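Local atomic coordinates of bacterioferritin (Rhodobacter capsulatus, PDB entry 1JGC), a protein that probably stores iron, oxidising Fe(2+) with dioxygen and laying down the ferric mineral inside a hollow 24-subunit shell that carries heme b between paired subunits. Residues Glu47-Glu50 against Glu51-His54; Leu19-Ile22 against Ser23-Val27. One frame throughout, in Å; residues are numbered along the deposited sequence.

In the fold
Contacts 1 and 2 are both buried turns of helix, one on helix 38-64 and the other on helix 5-34, with their centres about 9 Å apart. These two helices follow each other in the chain and pack side by side in the subunit's bundle. Ser48 of contact 1 packs against Tyr25 and Trp26 of contact 2. Both touch the same heme but deal with it differently: contact 1 supplies a sulfur ligand to its iron, whereas contact 2 offers apolar and aromatic surface to its rim. The sides turned inward differ too, contact 1 carrying a carboxylate and a histidine of the diiron site and contact 2 a tyrosine next to it.

Contact 1 of 2, residues Glu47-Glu50 against Glu51-His54; sequences ESIE and EMGH. With HEM (protoporphyrin IX containing Fe), chain D.
Met52 runs out from the helix toward the heme and bends back at its end, bringing its methyl CE against the side chains of Ser48 and Ile49. The bend lies at chi3 (-136°): SD is turned to the heme iron, 2.6 Å from FE, while CE folds toward the preceding turn and meets Ile49 CG1 at 3.7 Å. A thioether suits this place, since its soft sulfur can ligate iron while its methyl packs among carbons. Ile49 crosses Met52 at a slant and uses its other branch on the cofactor, CG2 lying 3.7 Å from CBA of a heme propionate arm. The Ser48 hydroxyl hydrogen-bonds to the backbone oxygen of Ile22 on helix 5-34. Met52 of the second subunit also binds the iron, giving the bis-methionine heme of bacterioferritins.

Glu51 and His54 form the Glu-X-X-His motif of ferritin-like diiron proteins, on a four-helix bundle, and both are iron-site residues; here the dinuclear site is metal-free. Glu51 bends at chi2 (-52°), and its OE1 accepts a weak hydrogen bond of 3.3 Å from His54 ND1. The His54 ring lies beneath the backbone oxygen of Glu50, which sits 3.7 Å above the ring plane, displaced toward the rim. That oxygen also accepts the helical bond from His54 N at 3.1 Å, and Met52 N reaches Ser48 O in the same i to i+4 pattern. Glu50 extends beyond CG to hydrogen-bond with His130, another iron-site residue, through OE1, while His54 NE2 has a weak bond to Asp126.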
# COMPACT_ATOMS: atom_id res chain seq x y z
N GLU A 47 13.93 -36.72 -12.68
CA GLU A 47 13.41 -38.05 -12.95
C GLU A 47 13.58 -38.98 -11.76
O GLU A 47 12.70 -39.79 -11.47
CB GLU A 47 14.07 -38.64 -14.20
CG GLU A 47 13.75 -37.89 -15.49
CD GLU A 47 14.61 -38.35 -16.68
OE1 GLU A 47 15.85 -38.49 -16.50
OE2 GLU A 47 14.07 -38.58 -17.79
N SER A 48 14.70 -38.87 -11.06
CA SER A 48 14.95 -39.70 -9.89
C SER A 48 13.92 -39.40 -8.80
O SER A 48 13.39 -40.30 -8.15
CB SER A 48 16.37 -39.45 -9.34
OG SER A 48 16.64 -40.20 -8.17
N ILE A 49 13.64 -38.12 -8.60
CA ILE A 49 12.66 -37.71 -7.61
C ILE A 49 11.24 -38.10 -8.03
O ILE A 49 10.36 -38.28 -7.20
CB ILE A 49 12.78 -36.18 -7.33
CG1 ILE A 49 14.14 -35.92 -6.66
CG2 ILE A 49 11.66 -35.70 -6.43
CD1 ILE A 49 14.42 -34.49 -6.31
N GLU A 50 11.00 -38.24 -9.33
CA GLU A 50 9.69 -38.67 -9.80
C GLU A 50 9.52 -40.12 -9.38
O GLU A 50 8.48 -40.51 -8.84
CB GLU A 50 9.57 -38.58 -11.32
CG GLU A 50 8.99 -37.26 -11.83
CD GLU A 50 8.80 -37.25 -13.35
OE1 GLU A 50 8.06 -38.15 -13.88
OE2 GLU A 50 9.38 -36.34 -14.02
N GLU A 51 10.55 -40.93 -9.62
CA GLU A 51 10.49 -42.33 -9.26
C GLU A 51 10.31 -42.52 -7.76
O GLU A 51 9.66 -43.47 -7.32
CB GLU A 51 11.75 -43.06 -9.74
CG GLU A 51 11.90 -43.11 -11.26
CD GLU A 51 10.66 -43.63 -11.96
OE1 GLU A 51 10.18 -44.74 -11.60
OE2 GLU A 51 10.16 -42.95 -12.88
N MET A 52 10.90 -41.64 -6.97
CA MET A 52 10.77 -41.75 -5.53
C MET A 52 9.28 -41.66 -5.22
O MET A 52 8.77 -42.40 -4.37
CB MET A 52 11.53 -40.62 -4.84
CG MET A 52 13.04 -40.81 -4.85
SD MET A 52 13.95 -39.35 -4.25
CE MET A 52 15.25 -39.26 -5.47
N GLY A 53 8.59 -40.77 -5.92
CA GLY A 53 7.16 -40.61 -5.71
C GLY A 53 6.39 -41.87 -6.06
O GLY A 53 5.48 -42.27 -5.34
N HIS A 54 6.76 -42.50 -7.17
CA HIS A 54 6.11 -43.73 -7.60
C HIS A 54 6.30 -44.79 -6.53
O HIS A 54 5.36 -45.46 -6.12
CB HIS A 54 6.72 -44.23 -8.92
CG HIS A 54 6.41 -43.35 -10.10
ND1 HIS A 54 7.13 -43.40 -11.27
CD2 HIS A 54 5.43 -42.44 -10.30
CE1 HIS A 54 6.62 -42.55 -12.14
NE2 HIS A 54 5.58 -41.95 -11.57
CHA HEM D . 13.48 -36.42 -1.63
CHB HEM D . 11.45 -40.78 -1.03
CHC HEM D . 15.70 -42.78 -2.03
CHD HEM D . 17.84 -38.48 -1.99
C1A HEM D . 12.54 -37.45 -1.59
C2A HEM D . 11.13 -37.38 -1.96
C3A HEM D . 10.54 -38.50 -1.40
C4A HEM D . 11.62 -39.42 -1.18
CMA HEM D . 9.03 -38.80 -1.31
CAA HEM D . 10.46 -36.52 -3.02
CBA HEM D . 10.62 -35.01 -2.95
CGA HEM D . 9.97 -34.42 -1.72
O1A HEM D . 10.08 -33.18 -1.54
O2A HEM D . 9.34 -35.18 -0.95
C1B HEM D . 12.42 -41.73 -1.26
C2B HEM D . 12.20 -43.17 -1.29
C3B HEM D . 13.42 -43.76 -1.50
C4B HEM D . 14.36 -42.66 -1.71
CMB HEM D . 10.86 -43.90 -1.14
CAB HEM D . 13.61 -45.14 -1.56
CBB HEM D . 14.69 -45.84 -1.04
C1C HEM D . 16.62 -41.78 -2.23
C2C HEM D . 17.98 -42.01 -2.70
C3C HEM D . 18.61 -40.79 -2.71
C4C HEM D . 17.63 -39.84 -2.18
CMC HEM D . 18.56 -43.37 -3.11
CAC HEM D . 19.89 -40.50 -3.17
CBC HEM D . 20.98 -41.36 -3.19
C1D HEM D . 16.86 -37.52 -1.82
C2D HEM D . 17.10 -36.09 -1.78
C3D HEM D . 15.86 -35.48 -1.67
C4D HEM D . 14.86 -36.56 -1.70
CMD HEM D . 18.45 -35.37 -1.84
CAD HEM D . 15.70 -33.98 -1.42
CBD HEM D . 15.08 -33.13 -2.51
CGD HEM D . 15.18 -31.63 -2.22
O1D HEM D . 14.82 -31.22 -1.08
O2D HEM D . 15.60 -30.87 -3.12
NA HEM D . 12.84 -38.79 -1.46
NB HEM D . 13.75 -41.43 -1.58
NC HEM D . 16.37 -40.44 -2.06
ND HEM D . 15.49 -37.80 -1.76
FE HEM D . 14.60 -39.61 -1.75

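Contact 2 of 2, residues Leu19-Ile22 against Ser23-Val27; sequences LTAI and SQYWV. With HEM (protoporphyrin IX containing Fe), chain D.
The Tyr25 ring leans back along the helix to Ala21, whose methyl CB meets ring carbon CE2 at 3.9 Å while its carbonyl oxygen approaches the ring obliquely; alanine is small enough to let the ring lie against the preceding turn. On the Trp26 indole, one face takes a heme vinyl group, with HEM CAC 3.7 Å above the plane and displaced toward the rim. Farther along the indole, CH2 comes within 3.6 Å of the heme methyl CMD. Phe29 adds an edge-to-face ring pair, and NE1 hydrogen-bonds to Asp56 of the second subunit. Trp26 CG stands opposite the backbone N (chi1 -159°), which carries the indole outward to the cofactor. With an alanine at this position, the vinyl group would probably lose its flat support and Asp56 of the second subunit its indole N-H partner. Leu19 CD2 packs 3.6 Å from CAB of the other vinyl group. A water bridges the turn, donating to Leu19 O at 2.9 Å and lying 2.7 Å from Ser23 OG. Apolar and aromatic side chains thus line the heme pocket that bacterioferritin builds between the two four-helix bundles of a dimer.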
# COMPACT_ATOMS: atom_id res chain seq x y z
N LEU A 19 12.96 -48.61 -7.24
CA LEU A 19 14.11 -48.34 -6.38
C LEU A 19 15.36 -48.37 -7.23
O LEU A 19 16.32 -47.65 -6.97
CB LEU A 19 14.23 -49.38 -5.27
CG LEU A 19 13.14 -49.44 -4.20
CD1 LEU A 19 13.41 -50.61 -3.26
CD2 LEU A 19 13.11 -48.14 -3.43
N THR A 20 15.36 -49.22 -8.26
CA THR A 20 16.50 -49.35 -9.15
C THR A 20 16.63 -48.07 -9.97
O THR A 20 17.71 -47.49 -10.07
CB THR A 20 16.36 -50.56 -10.11
OG1 THR A 20 16.18 -51.76 -9.34
CG2 THR A 20 17.59 -50.72 -10.97
N ALA A 21 15.52 -47.63 -10.56
CA ALA A 21 15.52 -46.41 -11.36
C ALA A 21 15.97 -45.20 -10.52
O ALA A 21 16.75 -44.38 -10.98
CB ALA A 21 14.12 -46.17 -11.93
N ILE A 22 15.47 -45.10 -9.29
CA ILE A 22 15.85 -43.99 -8.44
C ILE A 22 17.36 -43.88 -8.33
O ILE A 22 17.93 -42.82 -8.56
CB ILE A 22 15.27 -44.16 -7.02
CG1 ILE A 22 13.75 -44.05 -7.06
CG2 ILE A 22 15.86 -43.11 -6.09
CD1 ILE A 22 13.10 -44.35 -5.74
N SER A 23 18.02 -44.97 -7.97
CA SER A 23 19.47 -44.94 -7.83
C SER A 23 20.20 -44.75 -9.14
O SER A 23 21.23 -44.08 -9.18
CB SER A 23 19.95 -46.21 -7.15
OG SER A 23 19.48 -46.26 -5.82
N GLN A 24 19.67 -45.32 -10.22
CA GLN A 24 20.32 -45.17 -11.51
C GLN A 24 20.28 -43.71 -11.95
O GLN A 24 21.28 -43.18 -12.43
CB GLN A 24 19.66 -46.08 -12.55
CG GLN A 24 20.38 -46.10 -13.90
CD GLN A 24 19.79 -47.11 -14.87
OE1 GLN A 24 19.86 -48.32 -14.65
NE2 GLN A 24 19.19 -46.61 -15.94
N TYR A 25 19.13 -43.07 -11.78
CA TYR A 25 18.99 -41.67 -12.18
C TYR A 25 19.85 -40.77 -11.30
O TYR A 25 20.46 -39.82 -11.79
CB TYR A 25 17.54 -41.21 -12.08
CG TYR A 25 16.64 -41.68 -13.21
CD1 TYR A 25 16.95 -41.38 -14.54
CD2 TYR A 25 15.49 -42.41 -12.95
CE1 TYR A 25 16.14 -41.81 -15.58
CE2 TYR A 25 14.67 -42.85 -13.97
CZ TYR A 25 14.99 -42.55 -15.29
OH TYR A 25 14.19 -43.02 -16.31
N TRP A 26 19.90 -41.08 -10.00
CA TRP A 26 20.67 -40.25 -9.10
C TRP A 26 22.17 -40.34 -9.36
O TRP A 26 22.87 -39.34 -9.28
CB TRP A 26 20.38 -40.61 -7.64
CG TRP A 26 20.74 -39.49 -6.72
CD1 TRP A 26 21.96 -39.25 -6.15
CD2 TRP A 26 19.91 -38.37 -6.38
NE1 TRP A 26 21.94 -38.05 -5.48
CE2 TRP A 26 20.70 -37.49 -5.60
CE3 TRP A 26 18.59 -38.03 -6.65
CZ2 TRP A 26 20.20 -36.28 -5.10
CZ3 TRP A 26 18.09 -36.83 -6.16
CH2 TRP A 26 18.90 -35.97 -5.39
N VAL A 27 22.66 -41.53 -9.69
CA VAL A 27 24.08 -41.67 -9.98
C VAL A 27 24.36 -40.90 -11.27
O VAL A 27 25.38 -40.23 -11.39
CB VAL A 27 24.48 -43.16 -10.16
CG1 VAL A 27 25.93 -43.25 -10.57
CG2 VAL A 27 24.26 -43.92 -8.88
CHA HEM D . 13.48 -36.42 -1.63
CHB HEM D . 11.45 -40.78 -1.03
CHC HEM D . 15.70 -42.78 -2.03
CHD HEM D . 17.84 -38.48 -1.99
C1A HEM D . 12.54 -37.45 -1.59
C2A HEM D . 11.13 -37.38 -1.96
C3A HEM D . 10.54 -38.50 -1.40
C4A HEM D . 11.62 -39.42 -1.18
CMA HEM D . 9.03 -38.80 -1.31
CAA HEM D . 10.46 -36.52 -3.02
CBA HEM D . 10.62 -35.01 -2.95
CGA HEM D . 9.97 -34.42 -1.72
O1A HEM D . 10.08 -33.18 -1.54
O2A HEM D . 9.34 -35.18 -0.95
C1B HEM D . 12.42 -41.73 -1.26
C2B HEM D . 12.20 -43.17 -1.29
C3B HEM D . 13.42 -43.76 -1.50
C4B HEM D . 14.36 -42.66 -1.71
CMB HEM D . 10.86 -43.90 -1.14
CAB HEM D . 13.61 -45.14 -1.56
CBB HEM D . 14.69 -45.84 -1.04
C1C HEM D . 16.62 -41.78 -2.23
C2C HEM D . 17.98 -42.01 -2.70
C3C HEM D . 18.61 -40.79 -2.71
C4C HEM D . 17.63 -39.84 -2.18
CMC HEM D . 18.56 -43.37 -3.11
CAC HEM D . 19.89 -40.50 -3.17
CBC HEM D . 20.98 -41.36 -3.19
C1D HEM D . 16.86 -37.52 -1.82
C2D HEM D . 17.10 -36.09 -1.78
C3D HEM D . 15.86 -35.48 -1.67
C4D HEM D . 14.86 -36.56 -1.70
CMD HEM D . 18.45 -35.37 -1.84
CAD HEM D . 15.70 -33.98 -1.42
CBD HEM D . 15.08 -33.13 -2.51
CGD HEM D . 15.18 -31.63 -2.22
O1D HEM D . 14.82 -31.22 -1.08
O2D HEM D . 15.60 -30.87 -3.12
NA HEM D . 12.84 -38.79 -1.46
NB HEM D . 13.75 -41.43 -1.58
NC HEM D . 16.37 -40.44 -2.06
ND HEM D . 15.49 -37.80 -1.76
FE HEM D . 14.60 -39.61 -1.75
O HOH W 1 17.16 -46.42 -4.53